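Cystalysin (Treponema denticola, PDB 1C7N) is a pyridoxal-5'-phosphate-binding enzyme with the fold of the class I and II aminotransferase family. Local coordinates at residues K188-V193 with S221-L226. Sequence-based numbering, arbitrary orientation.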
loop_
_atom_site.group_PDB
_atom_site.type_symbol
_atom_site.label_atom_id
_atom_site.label_comp_id
_atom_site.label_asym_id
_atom_site.label_seq_id
_atom_site.Cartn_x
_atom_site.Cartn_y
_atom_site.Cartn_z
ATOM N N LYS A 188 -16.045 8.430 31.012
ATOM C CA LYS A 188 -16.669 9.734 30.802
ATOM C C LYS A 188 -16.831 10.027 29.316
ATOM O O LYS A 188 -17.846 10.577 28.886
ATOM C CB LYS A 188 -15.834 10.848 31.434
ATOM C CG LYS A 188 -16.047 11.064 32.923
ATOM C CD LYS A 188 -15.415 12.390 33.341
ATOM C CE LYS A 188 -15.696 12.733 34.791
ATOM N NZ LYS A 188 -15.185 14.100 35.134
ATOM N N ILE A 189 -15.818 9.672 28.532
ATOM C CA ILE A 189 -15.875 9.902 27.097
ATOM C C ILE A 189 -16.909 8.965 26.481
ATOM O O ILE A 189 -17.664 9.366 25.597
ATOM C CB ILE A 189 -14.503 9.663 26.433
ATOM C CG1 ILE A 189 -13.460 10.585 27.072
ATOM C CG2 ILE A 189 -14.602 9.925 24.923
ATOM C CD1 ILE A 189 -12.052 10.371 26.561
ATOM N N LYS A 190 -16.945 7.722 26.956
ATOM C CA LYS A 190 -17.901 6.743 26.449
ATOM C C LYS A 190 -19.330 7.239 26.634
ATOM O O LYS A 190 -20.154 7.122 25.730
ATOM C CB LYS A 190 -17.740 5.401 27.169
ATOM C CG LYS A 190 -18.880 4.421 26.895
ATOM C CD LYS A 190 -18.749 3.155 27.724
ATOM C CE LYS A 190 -18.813 3.448 29.219
ATOM N NZ LYS A 190 -20.161 3.889 29.690
ATOM N N ASP A 191 -19.621 7.789 27.810
ATOM C CA ASP A 191 -20.959 8.299 28.088
ATOM C C ASP A 191 -21.321 9.438 27.146
ATOM O O ASP A 191 -22.433 9.482 26.614
ATOM C CB ASP A 191 -21.076 8.767 29.543
ATOM C CG ASP A 191 -21.062 7.615 30.529
ATOM O OD1 ASP A 191 -21.378 6.469 30.127
ATOM O OD2 ASP A 191 -20.748 7.853 31.712
ATOM N N ILE A 192 -20.386 10.359 26.943
ATOM C CA ILE A 192 -20.610 11.487 26.051
ATOM C C ILE A 192 -20.876 10.986 24.628
ATOM O O ILE A 192 -21.750 11.500 23.927
ATOM C CB ILE A 192 -19.382 12.432 26.027
ATOM C CG1 ILE A 192 -19.169 13.047 27.411
ATOM C CG2 ILE A 192 -19.572 13.517 24.973
ATOM C CD1 ILE A 192 -17.969 13.964 27.494
ATOM N N VAL A 193 -20.122 9.976 24.209
ATOM C CA VAL A 193 -20.280 9.420 22.868
ATOM C C VAL A 193 -21.616 8.713 22.664
ATOM O O VAL A 193 -22.314 8.980 21.687
ATOM C CB VAL A 193 -19.144 8.430 22.535
ATOM C CG1 VAL A 193 -19.430 7.729 21.206
ATOM C CG2 VAL A 193 -17.816 9.179 22.455
ATOM N N SER A 221 -13.438 -1.935 24.074
ATOM C CA SER A 221 -13.540 -3.163 24.860
ATOM C C SER A 221 -14.322 -2.961 26.157
ATOM O O SER A 221 -14.639 -3.927 26.848
ATOM C CB SER A 221 -12.143 -3.682 25.207
ATOM O OG SER A 221 -11.561 -2.907 26.242
ATOM N N ILE A 222 -14.634 -1.711 26.489
ATOM C CA ILE A 222 -15.350 -1.425 27.727
ATOM C C ILE A 222 -16.874 -1.391 27.599
ATOM O O ILE A 222 -17.576 -1.282 28.600
ATOM C CB ILE A 222 -14.890 -0.080 28.339
ATOM C CG1 ILE A 222 -15.340 1.079 27.454
ATOM C CG2 ILE A 222 -13.372 -0.069 28.493
ATOM C CD1 ILE A 222 -15.123 2.447 28.070
ATOM N N ASP A 223 -17.385 -1.486 26.375
ATOM C CA ASP A 223 -18.829 -1.443 26.149
ATOM C C ASP A 223 -19.152 -1.929 24.741
ATOM O O ASP A 223 -18.591 -1.434 23.767
ATOM C CB ASP A 223 -19.336 -0.009 26.346
ATOM C CG ASP A 223 -20.849 0.093 26.296
ATOM O OD1 ASP A 223 -21.425 -0.019 25.193
ATOM O OD2 ASP A 223 -21.464 0.286 27.367
ATOM N N GLU A 224 -20.055 -2.900 24.636
ATOM C CA GLU A 224 -20.424 -3.456 23.340
ATOM C C GLU A 224 -21.211 -2.492 22.461
ATOM O O GLU A 224 -21.078 -2.519 21.237
ATOM C CB GLU A 224 -21.213 -4.755 23.525
ATOM C CG GLU A 224 -20.358 -5.958 23.905
ATOM C CD GLU A 224 -19.241 -6.224 22.904
ATOM O OE1 GLU A 224 -19.379 -5.815 21.730
ATOM O OE2 GLU A 224 -18.230 -6.853 23.283
ATOM N N GLN A 225 -22.032 -1.645 23.076
ATOM C CA GLN A 225 -22.804 -0.680 22.303
ATOM C C GLN A 225 -21.871 0.386 21.746
ATOM O O GLN A 225 -22.104 0.918 20.660
ATOM C CB GLN A 225 -23.900 -0.035 23.156
ATOM C CG GLN A 225 -25.113 -0.929 23.379
ATOM C CD GLN A 225 -24.826 -2.082 24.318
ATOM O OE1 GLN A 225 -24.604 -1.880 25.516
ATOM N NE2 GLN A 225 -24.822 -3.302 23.781
ATOM N N LEU A 226 -20.820 0.705 22.495
ATOM C CA LEU A 226 -19.845 1.683 22.025
ATOM C C LEU A 226 -19.125 1.027 20.848
ATOM O O LEU A 226 -18.944 1.642 19.796
ATOM C CB LEU A 226 -18.839 2.031 23.128
ATOM C CG LEU A 226 -17.697 2.974 22.731
ATOM C CD1 LEU A 226 -18.252 4.352 22.363
ATOM C CD2 LEU A 226 -16.709 3.087 23.877
#
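K190 lays the aliphatic part of its side chain across I222, D223 and L226, using methylenes rather than its charge to make the contact. Its CD makes the closest approach, 3.5 Å from CB of D223. The same CD lies 3.7 Å from CD1 of I222. Nearer the helix, CG of K190 rests 3.9 Å from CD2 of L226. The first two torsions are extended (chi1 168°), which drives the chain straight out from the helix; bends at chi3 (62°) and chi4 then turn the amino end aside, around the flank of the helix, to D191. There NZ forms a salt bridge with OD1 of D191, 2.9 Å away, approaching from above the carboxylate plane. OD2 of D223 stays 4.5 Å from NZ, too far for a salt bridge, though its opposite charge probably adds a mild attraction.

D223 has another job: it is the N-cap residue of helix 224-227, and its carboxylate does the capping. OD1 accepts from the backbone N of L226 at 2.9 Å, on its anti side and somewhat out of the carboxylate plane, and more weakly from that of Q225. One turn further along helix 183-195, V193 meets the other branch of L226, with CG1 lying 3.8 Å from CD1, so the leucine spreads its two methyls over V193 and K190.

No hydrogen bond crosses the interface; it is apolar packing, part of it by lysine methylenes, between helix 183-195 and the lead-in and first turn of helix 224-227. L194 extends the same helix face against D223 and L226. I189 turns instead to strand 165-171, and I192 to helix 153-160, while helix 224-227 leads on into strand 230-234 of the large mixed sheet.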